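Local structure of uncharacterized protein VP1736 (Vibrio parahaemolyticus, 3LXQ) at residues A[76-81]-A[367-372]; A[86-91]-A[352-357]; A[338-343]-A[376-381]; A[345-350]-A[360-365]. The protein is of unknown function but belongs to the sulfatase family of the alkaline phosphatase clan, whose alpha/beta fold is built round a mixed beta sheet. All blocks are in the same frame, centred on the assembly; numbering follows the deposited sequence.

Overall arrangement
Three of the four contacts are buried and one lies at the surface. Contacts 2 and 4 share helix 346-353: contact 4 packs the loop 360-365 on its first turns, and contact 2 ties its C-terminal end to strand 87-93 of the large mixed sheet. Contact 3 joins that sheet, through strand 341-342, to the C-terminal antiparallel sheet at strand 377-382. Contact 1, its centre about 18 Å from the chain's centre, relies on a lysine and two hydroxyls. Contact 2 combines a backbone hydrogen bond with aliphatic packing, whereas contacts 3 and 4 bury amide and carboxylate groups, linked by the Arg-377 to Asp-345 salt bridge. Arg-339 of contact 3 donates to Leu-367 O and Lys-369 O.

Contact 1: residues A[76-81]-A[367-372]; sequences SNPATY and LTKPLA
The backbones of 76-81 and 367-372 come nearest at Thr-80 and Thr-368, whose CA atoms stay 6.7 Å apart, so side chains of 367-372, Lys-369 above all, do the bridging. This is a surface junction of the sulfatase-type fold: the end of strand 75-77, which pairs antiparallel with strand 358-360, meets the irregular loop leading to strand 377-382. Lys-369 CG lies anti to its own carbonyl carbon (chi1 -63°), and from there the chain runs extended, crossing Pro-78 at about a right angle and passing Thr-80 with its CE 3.7 Å from Thr-80 OG1. The ammonium NZ then donates to Pro-78 O over 2.7 Å, in the carbonyl plane and with a C=O...N angle of 157°. Asp-366, just before Leu-367 in the same loop, gives that NZ a long, weak ion pair as well. The two threonines slide past each other in opposite directions. Ser-352 of helix 346-353 stands behind both, hydrogen-bonded through its OG to Thr-80 N and to Thr-368 OG1. Between the threonines, Thr-80 OG1 and Thr-368 OG1 are modelled only 2.5 Å apart, a very short separation in which the placing of the proton remains doubtful.

Contact 2: residues A[86-91]-A[352-357]; sequences KNLVIL and SLIGVD
Ile-354 lays its branched side chain over the start of strand 87-93, with CB 3.6 Å from Lys-86 O and CG2 3.8 Å from Asn-87 O. CG1 stands between the backbone N and the carbonyl carbon (chi1 65°), and this turn brings CD1 as well as CG2 alongside Leu-88, each 4.1 Å from Leu-88 CB. The main chains approach just before the strand, where the CA atoms of Lys-86 and Ile-354 are 4.5 Å apart. Here Lys-86 N donates to Ile-354 O over 2.8 Å, fairly straight at 157°, with the donor tilted 19° from the carbonyl plane. Gly-355 follows with positive phi in a Schellman motif, the signature of a helix C-terminus; the carbonyl gripped by Lys-86 thus belongs to Ile-354, the residue just before the glycine of the motif. Lys-86 carries its aliphatic stem past the helix end, its CD 3.9 Å from Leu-353 O, before NZ leaves toward a long, weak ion pair with Asp-331. Lys-86 O is taken by the hydroxyl of Tyr-174. The strand itself runs parallel between strands 241-246 and 298-304, while helix 165-171 adds Leu-169 against Ile-354 and Ile-165 against Leu-88.

Contact 3: residues A[338-343]-A[376-381]; sequences DRIANN and ERAMMQ
Asn-342 sets its amide against the backbone of Met-379, a selenomethionine here, and holds it at two points. Its OD1 accepts from Met-379 N over 2.6 Å, in the carbonyl plane and on a lone pair; its ND2 donates over 3.0 Å to Met-379 O, which lies 25° out of the amide plane of Asn-342. ND2 also reaches Tyr-127 O. Arg-377 bends at chi2 (89°), which puts one face of its guanidinium over Asn-342 OD1, with NH1 3.7 Å from that oxygen, while NH2 makes a salt bridge to Asp-345. The touching parts run 33° apart in direction where strand 341-342, part of the large mixed sheet, meets strand 377-382, an outermost strand of the C-terminal antiparallel sheet. One backbone bond, Arg-377 N to Ile-340 O at 3.4 Å, is weak. Glu-376 crosses Ile-340 and Arg-339 at about right angles. Ile-340 N reaches Glu-376 OE1 over 3.1 Å from above the carboxylate plane, and Arg-391 shares this oxygen in a salt bridge. The guanidinium of Arg-339, perpendicular to that carboxylate, heads for Leu-367 O and Asp-337 instead, leaving Arg-339 CG 3.4 Å from Glu-376 OE2. Ile-340 CG2 packs on Ala-378 CB at 3.7 Å.

Contact 4: residues A[345-350]-A[360-365]; sequences DMPPTL and TPMIGR
Asp-345 places CG anti to its carbonyl carbon (chi1 -56°), and Arg-365 bends at its second torsion (chi2 76°), so that the two side chains run side by side in the same direction with carboxylate and guanidinium planes close to parallel. The charged groups do not touch directly. Water 1 spans them: it donates to Asp-345 OD2 and accepts from Arg-365 NH1, each over 2.9 Å, lying in the guanidinium plane at its edge. Arg-365 NH2, for its part, donates to Asp-375 O. The direct bond runs to the backbone, Arg-365 N to Asp-345 OD1 at 2.9 Å and 164°, with the donor above the carboxylate plane. This joins the start of helix 346-353 to the loop after strand 358-360, which in this sulfatase-type fold folds back along the helix. Gly-364 fits tightly there: its CA is 3.2 Å from Asp-345 OD1 and its O is 3.3 Å from Pro-348 CG, and the direction in which a CB would point is occupied by Asp-345 CA and Pro-348 CG. In the first turn of the helix, the selenium of Met-362 wedges against two prolines, 3.7 Å from both Pro-347 CB and Pro-348 CD. An ST turn, in which Thr-360 OG1 accepts from Met-362 N, shapes the loop just before it. The buried Asp-345 carboxylate is well compensated: besides the water and Arg-365 N it has Arg-377 as a partner, and OD2 takes a bond from Asn-342 N, which probably favours its charged form.

Contact 1: residues A[76-81]-A[367-372]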
# COMPACT_ATOMS: atom_id res chain seq x y z
N SER A 76 -17.70 -0.24 11.68
CA SER A 76 -18.51 0.05 10.51
C SER A 76 -18.18 1.43 9.97
O SER A 76 -18.19 2.42 10.71
CB SER A 76 -20.00 -0.04 10.84
OG SER A 76 -20.36 -1.39 11.05
N ASN A 77 -17.91 1.47 8.68
CA ASN A 77 -17.65 2.72 8.00
C ASN A 77 -18.48 2.78 6.72
O ASN A 77 -18.22 2.02 5.78
CB ASN A 77 -16.16 2.85 7.68
CG ASN A 77 -15.81 4.19 7.07
OD1 ASN A 77 -15.12 4.29 6.04
ND2 ASN A 77 -16.29 5.24 7.71
N PRO A 78 -19.49 3.68 6.67
CA PRO A 78 -20.23 3.81 5.41
C PRO A 78 -19.41 4.55 4.36
O PRO A 78 -18.67 5.49 4.67
CB PRO A 78 -21.50 4.60 5.80
CG PRO A 78 -21.29 5.09 7.22
CD PRO A 78 -19.92 4.66 7.69
N ALA A 79 -19.52 4.10 3.11
CA ALA A 79 -18.80 4.70 2.01
C ALA A 79 -19.26 6.13 1.76
O ALA A 79 -20.44 6.44 1.87
CB ALA A 79 -18.98 3.86 0.75
N THR A 80 -18.29 6.99 1.43
CA THR A 80 -18.56 8.37 1.01
C THR A 80 -19.32 8.37 -0.30
O THR A 80 -20.40 8.95 -0.39
CB THR A 80 -17.25 9.16 0.90
OG1 THR A 80 -16.69 9.31 2.21
CG2 THR A 80 -17.48 10.53 0.30
N TYR A 81 -18.78 7.69 -1.31
CA TYR A 81 -19.48 7.57 -2.58
C TYR A 81 -20.69 6.65 -2.43
O TYR A 81 -20.60 5.60 -1.80
CB TYR A 81 -18.54 7.07 -3.68
CG TYR A 81 -19.20 6.96 -5.03
CD1 TYR A 81 -19.58 8.11 -5.74
CD2 TYR A 81 -19.46 5.71 -5.61
CE1 TYR A 81 -20.20 8.02 -6.98
CE2 TYR A 81 -20.08 5.61 -6.85
CZ TYR A 81 -20.44 6.77 -7.53
OH TYR A 81 -21.06 6.69 -8.76
N LEU A 367 -9.87 8.30 4.17
CA LEU A 367 -9.36 9.66 4.02
C LEU A 367 -10.24 10.52 3.11
O LEU A 367 -9.90 11.67 2.83
CB LEU A 367 -7.90 9.64 3.56
CG LEU A 367 -6.94 9.06 4.61
CD1 LEU A 367 -5.61 8.66 4.00
CD2 LEU A 367 -6.77 9.99 5.82
N THR A 368 -11.37 9.97 2.69
CA THR A 368 -12.40 10.76 2.01
C THR A 368 -13.10 11.64 3.05
O THR A 368 -13.81 12.58 2.70
CB THR A 368 -13.47 9.91 1.30
OG1 THR A 368 -14.21 9.15 2.26
CG2 THR A 368 -12.86 8.98 0.24
N LYS A 369 -12.87 11.33 4.32
CA LYS A 369 -13.48 12.02 5.44
C LYS A 369 -12.42 12.83 6.19
O LYS A 369 -11.22 12.52 6.09
CB LYS A 369 -14.17 11.02 6.37
CG LYS A 369 -15.33 10.30 5.66
CD LYS A 369 -15.91 9.18 6.49
CE LYS A 369 -17.18 8.68 5.83
NZ LYS A 369 -17.55 7.33 6.30
N PRO A 370 -12.87 13.85 6.96
CA PRO A 370 -11.95 14.74 7.67
C PRO A 370 -11.07 14.01 8.65
O PRO A 370 -11.45 13.00 9.23
CB PRO A 370 -12.90 15.68 8.44
CG PRO A 370 -14.16 15.67 7.66
CD PRO A 370 -14.28 14.25 7.17
N LEU A 371 -9.87 14.53 8.81
CA LEU A 371 -8.94 13.99 9.74
C LEU A 371 -8.23 15.19 10.32
O LEU A 371 -7.64 15.99 9.58
CB LEU A 371 -7.95 13.07 9.01
CG LEU A 371 -6.88 12.40 9.89
CD1 LEU A 371 -7.47 11.26 10.70
CD2 LEU A 371 -5.68 11.93 9.05
N ALA A 372 -8.35 15.35 11.64
CA ALA A 372 -7.74 16.48 12.34
C ALA A 372 -6.24 16.37 12.20
O ALA A 372 -5.71 15.26 12.08
CB ALA A 372 -8.16 16.48 13.82

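Contact 2: residues A[86-91]-A[352-357]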
# COMPACT_ATOMS: atom_id res chain seq x y z
N LYS A 86 -18.18 1.25 -7.95
CA LYS A 86 -17.16 1.36 -8.99
C LYS A 86 -16.20 0.16 -8.98
O LYS A 86 -16.03 -0.52 -7.96
CB LYS A 86 -16.37 2.66 -8.83
CG LYS A 86 -17.13 3.92 -9.20
CD LYS A 86 -16.33 5.14 -8.74
CE LYS A 86 -17.09 6.45 -8.93
NZ LYS A 86 -17.19 6.79 -10.37
N ASN A 87 -15.58 -0.10 -10.13
CA ASN A 87 -14.47 -1.04 -10.21
C ASN A 87 -13.28 -0.47 -9.45
O ASN A 87 -13.14 0.75 -9.31
CB ASN A 87 -14.07 -1.28 -11.67
CG ASN A 87 -15.21 -1.78 -12.54
OD1 ASN A 87 -15.93 -2.72 -12.19
ND2 ASN A 87 -15.36 -1.17 -13.71
N LEU A 88 -12.40 -1.35 -8.96
CA LEU A 88 -11.20 -0.90 -8.26
C LEU A 88 -9.90 -1.52 -8.79
O LEU A 88 -9.71 -2.73 -8.73
CB LEU A 88 -11.33 -1.16 -6.75
CG LEU A 88 -10.11 -0.87 -5.89
CD1 LEU A 88 -9.74 0.62 -5.88
CD2 LEU A 88 -10.36 -1.37 -4.48
N VAL A 89 -9.02 -0.66 -9.29
CA VAL A 89 -7.76 -1.10 -9.87
C VAL A 89 -6.62 -0.53 -9.03
O VAL A 89 -6.49 0.70 -8.88
CB VAL A 89 -7.64 -0.68 -11.36
CG1 VAL A 89 -6.23 -0.84 -11.88
CG2 VAL A 89 -8.61 -1.49 -12.23
N ILE A 90 -5.84 -1.43 -8.44
CA ILE A 90 -4.65 -1.06 -7.70
C ILE A 90 -3.40 -1.36 -8.54
O ILE A 90 -3.15 -2.50 -8.91
CB ILE A 90 -4.56 -1.82 -6.34
CG1 ILE A 90 -5.74 -1.43 -5.43
CG2 ILE A 90 -3.21 -1.53 -5.64
CD1 ILE A 90 -5.86 -2.29 -4.14
N LEU A 91 -2.62 -0.32 -8.85
CA LEU A 91 -1.44 -0.47 -9.68
C LEU A 91 -0.25 -0.31 -8.76
O LEU A 91 0.25 0.80 -8.57
CB LEU A 91 -1.42 0.58 -10.81
CG LEU A 91 -2.65 0.64 -11.71
CD1 LEU A 91 -2.59 1.85 -12.66
CD2 LEU A 91 -2.82 -0.65 -12.50
N SER A 352 -14.43 3.28 0.30
CA SER A 352 -15.32 4.40 0.49
C SER A 352 -15.55 5.09 -0.84
O SER A 352 -16.68 5.52 -1.13
CB SER A 352 -14.73 5.37 1.53
OG SER A 352 -15.68 6.32 1.98
N LEU A 353 -14.50 5.20 -1.65
CA LEU A 353 -14.59 5.83 -2.98
C LEU A 353 -15.39 5.03 -3.99
O LEU A 353 -16.02 5.60 -4.90
CB LEU A 353 -13.20 6.13 -3.54
CG LEU A 353 -12.50 7.37 -2.98
CD1 LEU A 353 -11.00 7.34 -3.26
CD2 LEU A 353 -13.15 8.64 -3.53
N ILE A 354 -15.36 3.70 -3.86
CA ILE A 354 -16.04 2.84 -4.84
C ILE A 354 -17.49 2.51 -4.48
O ILE A 354 -18.18 1.80 -5.21
CB ILE A 354 -15.23 1.54 -5.15
CG1 ILE A 354 -15.12 0.63 -3.92
CG2 ILE A 354 -13.86 1.88 -5.75
CD1 ILE A 354 -14.59 -0.77 -4.23
N GLY A 355 -17.93 3.03 -3.34
CA GLY A 355 -19.31 2.85 -2.88
C GLY A 355 -19.58 1.58 -2.09
O GLY A 355 -20.71 1.10 -2.07
N VAL A 356 -18.55 1.03 -1.45
CA VAL A 356 -18.75 -0.19 -0.65
C VAL A 356 -18.68 0.11 0.85
O VAL A 356 -17.62 0.52 1.35
CB VAL A 356 -17.74 -1.32 -1.02
CG1 VAL A 356 -17.90 -2.52 -0.09
CG2 VAL A 356 -17.95 -1.75 -2.46
N ASP A 357 -19.79 -0.11 1.54
CA ASP A 357 -19.84 0.01 3.01
C ASP A 357 -18.94 -1.06 3.63
O ASP A 357 -18.97 -2.22 3.20
CB ASP A 357 -21.26 -0.16 3.55
CG ASP A 357 -22.17 1.04 3.28
OD1 ASP A 357 -23.39 0.92 3.52
OD2 ASP A 357 -21.68 2.10 2.82

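Contact 3: residues A[338-343]-A[376-381]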
# COMPACT_ATOMS: atom_id res chain seq x y z
N ASP A 338 -1.75 16.86 1.77
CA ASP A 338 -0.51 16.81 2.54
C ASP A 338 -0.67 16.08 3.88
O ASP A 338 0.23 16.12 4.72
CB ASP A 338 0.04 18.24 2.75
CG ASP A 338 0.23 19.02 1.44
OD1 ASP A 338 0.73 18.45 0.44
OD2 ASP A 338 -0.13 20.22 1.39
N ARG A 339 -1.80 15.40 4.09
CA ARG A 339 -2.05 14.73 5.39
C ARG A 339 -1.19 13.48 5.54
O ARG A 339 -1.17 12.64 4.64
CB ARG A 339 -3.54 14.38 5.58
CG ARG A 339 -4.49 15.60 5.71
CD ARG A 339 -5.98 15.17 5.78
NE ARG A 339 -6.40 14.38 4.63
CZ ARG A 339 -7.60 13.81 4.47
NH1 ARG A 339 -8.54 13.91 5.41
NH2 ARG A 339 -7.86 13.12 3.37
N ILE A 340 -0.45 13.37 6.64
CA ILE A 340 0.40 12.19 6.86
C ILE A 340 -0.50 10.95 6.90
O ILE A 340 -1.49 10.91 7.63
CB ILE A 340 1.25 12.25 8.16
CG1 ILE A 340 2.00 13.58 8.27
CG2 ILE A 340 2.27 11.09 8.19
CD1 ILE A 340 2.54 13.83 9.64
N ALA A 341 -0.13 9.95 6.10
CA ALA A 341 -0.91 8.72 5.98
C ALA A 341 0.00 7.53 5.70
O ALA A 341 1.19 7.70 5.41
CB ALA A 341 -1.96 8.87 4.89
N ASN A 342 -0.56 6.32 5.83
CA ASN A 342 0.11 5.07 5.53
C ASN A 342 -0.61 4.42 4.37
O ASN A 342 -1.78 4.71 4.13
CB ASN A 342 0.02 4.11 6.71
CG ASN A 342 1.22 4.17 7.64
OD1 ASN A 342 1.05 4.12 8.86
ND2 ASN A 342 2.43 4.22 7.07
N ASN A 343 0.06 3.52 3.67
CA ASN A 343 -0.62 2.69 2.68
C ASN A 343 -1.74 1.80 3.24
O ASN A 343 -2.66 1.43 2.51
CB ASN A 343 0.38 1.88 1.82
CG ASN A 343 1.40 1.11 2.63
OD1 ASN A 343 1.43 1.14 3.87
ND2 ASN A 343 2.26 0.39 1.92
N GLU A 376 -3.05 12.99 12.08
CA GLU A 376 -2.15 12.60 11.00
C GLU A 376 -1.04 11.75 11.59
O GLU A 376 -0.50 12.09 12.63
CB GLU A 376 -1.55 13.83 10.33
CG GLU A 376 -2.59 14.68 9.63
CD GLU A 376 -1.98 15.80 8.82
OE1 GLU A 376 -0.75 15.78 8.57
OE2 GLU A 376 -2.75 16.70 8.43
N ARG A 377 -0.70 10.65 10.91
CA ARG A 377 0.33 9.72 11.41
C ARG A 377 0.78 8.74 10.34
O ARG A 377 0.05 8.46 9.37
CB ARG A 377 -0.14 8.96 12.66
CG ARG A 377 -1.28 7.94 12.43
CD ARG A 377 -0.74 6.53 12.05
NE ARG A 377 -1.84 5.63 11.68
CZ ARG A 377 -2.37 5.53 10.46
NH1 ARG A 377 -1.90 6.24 9.45
NH2 ARG A 377 -3.39 4.67 10.26
N ALA A 378 1.98 8.20 10.56
CA ALA A 378 2.52 7.11 9.76
C ALA A 378 3.26 6.14 10.68
O ALA A 378 4.15 6.54 11.47
CB ALA A 378 3.48 7.64 8.67
N MSE A 379 2.88 4.88 10.57
CA MSE A 379 3.63 3.80 11.21
C MSE A 379 4.62 3.25 10.20
O MSE A 379 4.27 3.00 9.06
CB MSE A 379 2.70 2.67 11.65
CG MSE A 379 1.44 3.14 12.34
SE MSE A 379 0.56 1.52 12.99
CE MSE A 379 -1.32 2.11 12.82
N MSE A 380 5.86 3.03 10.63
CA MSE A 380 6.81 2.37 9.76
C MSE A 380 7.76 1.41 10.48
O MSE A 380 8.25 1.68 11.58
CB MSE A 380 7.50 3.35 8.79
CG MSE A 380 8.19 4.51 9.41
SE MSE A 380 8.03 6.19 8.39
CE MSE A 380 7.44 7.21 9.94
N GLN A 381 7.94 0.24 9.86
CA GLN A 381 8.76 -0.82 10.41
C GLN A 381 9.99 -0.99 9.56
O GLN A 381 9.88 -1.32 8.37
CB GLN A 381 7.99 -2.14 10.44
CG GLN A 381 8.68 -3.25 11.22
CD GLN A 381 8.34 -3.21 12.71
OE1 GLN A 381 7.20 -2.99 13.09
NE2 GLN A 381 9.35 -3.46 13.56

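Contact 4: residues A[345-350]-A[360-365]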
# COMPACT_ATOMS: atom_id res chain seq x y z
N ASP A 345 -3.99 2.94 5.06
CA ASP A 345 -5.18 3.82 4.98
C ASP A 345 -5.83 3.75 3.60
O ASP A 345 -6.96 4.21 3.41
CB ASP A 345 -4.82 5.28 5.29
CG ASP A 345 -4.15 5.45 6.65
OD1 ASP A 345 -4.55 4.74 7.59
OD2 ASP A 345 -3.24 6.29 6.79
N MSE A 346 -5.12 3.17 2.64
CA MSE A 346 -5.65 3.14 1.30
C MSE A 346 -6.86 2.20 1.14
O MSE A 346 -7.86 2.62 0.57
CB MSE A 346 -4.55 2.88 0.27
CG MSE A 346 -3.54 4.02 0.19
SE MSE A 346 -4.31 5.71 -0.47
CE MSE A 346 -4.82 6.55 1.25
N PRO A 347 -6.80 0.97 1.70
CA PRO A 347 -8.00 0.15 1.47
C PRO A 347 -9.30 0.74 2.03
O PRO A 347 -10.28 0.69 1.32
CB PRO A 347 -7.67 -1.20 2.11
CG PRO A 347 -6.24 -1.16 2.48
CD PRO A 347 -5.67 0.20 2.24
N PRO A 348 -9.31 1.25 3.30
CA PRO A 348 -10.54 1.93 3.77
C PRO A 348 -10.95 3.14 2.92
O PRO A 348 -12.14 3.35 2.67
CB PRO A 348 -10.20 2.37 5.21
CG PRO A 348 -8.79 1.88 5.49
CD PRO A 348 -8.36 0.98 4.39
N THR A 349 -9.96 3.92 2.48
CA THR A 349 -10.23 5.04 1.57
C THR A 349 -10.84 4.59 0.24
O THR A 349 -11.83 5.18 -0.23
CB THR A 349 -8.96 5.87 1.32
OG1 THR A 349 -8.41 6.32 2.57
CG2 THR A 349 -9.24 7.07 0.41
N LEU A 350 -10.28 3.54 -0.36
CA LEU A 350 -10.71 3.08 -1.68
C LEU A 350 -12.11 2.46 -1.66
O LEU A 350 -12.92 2.74 -2.55
CB LEU A 350 -9.68 2.10 -2.27
CG LEU A 350 -8.28 2.68 -2.54
CD1 LEU A 350 -7.23 1.57 -2.60
CD2 LEU A 350 -8.25 3.54 -3.80
N THR A 360 -15.35 -3.86 8.93
CA THR A 360 -14.10 -4.59 8.91
C THR A 360 -13.30 -4.30 10.18
O THR A 360 -13.61 -3.34 10.89
CB THR A 360 -13.23 -4.23 7.67
OG1 THR A 360 -12.43 -3.07 7.95
CG2 THR A 360 -14.10 -3.98 6.43
N PRO A 361 -12.26 -5.11 10.45
CA PRO A 361 -11.38 -4.81 11.57
C PRO A 361 -10.25 -3.83 11.22
O PRO A 361 -9.39 -3.59 12.06
CB PRO A 361 -10.82 -6.18 11.95
CG PRO A 361 -10.76 -6.90 10.66
CD PRO A 361 -11.99 -6.46 9.90
N MSE A 362 -10.25 -3.27 10.02
CA MSE A 362 -9.20 -2.33 9.60
C MSE A 362 -9.17 -1.06 10.45
O MSE A 362 -10.20 -0.43 10.69
CB MSE A 362 -9.35 -1.94 8.12
CG MSE A 362 -9.34 -3.09 7.15
SE MSE A 362 -9.12 -2.48 5.31
CE MSE A 362 -10.95 -1.91 4.94
N ILE A 363 -7.97 -0.69 10.91
CA ILE A 363 -7.81 0.51 11.71
C ILE A 363 -7.29 1.69 10.89
O ILE A 363 -7.16 2.80 11.39
CB ILE A 363 -6.93 0.26 12.96
CG1 ILE A 363 -5.49 -0.09 12.56
CG2 ILE A 363 -7.55 -0.83 13.82
CD1 ILE A 363 -4.51 -0.10 13.72
N GLY A 364 -7.01 1.45 9.61
CA GLY A 364 -6.64 2.51 8.68
C GLY A 364 -7.79 3.47 8.40
O GLY A 364 -8.96 3.10 8.50
N ARG A 365 -7.44 4.70 8.02
CA ARG A 365 -8.37 5.82 7.93
C ARG A 365 -9.04 5.88 6.56
O ARG A 365 -8.41 5.59 5.54
CB ARG A 365 -7.62 7.13 8.18
CG ARG A 365 -7.27 7.42 9.63
CD ARG A 365 -6.08 6.61 10.17
NE ARG A 365 -5.76 7.03 11.54
CZ ARG A 365 -4.99 8.08 11.84
NH1 ARG A 365 -4.43 8.80 10.88
NH2 ARG A 365 -4.78 8.41 13.12
O HOH W 1 -4.01 8.80 8.03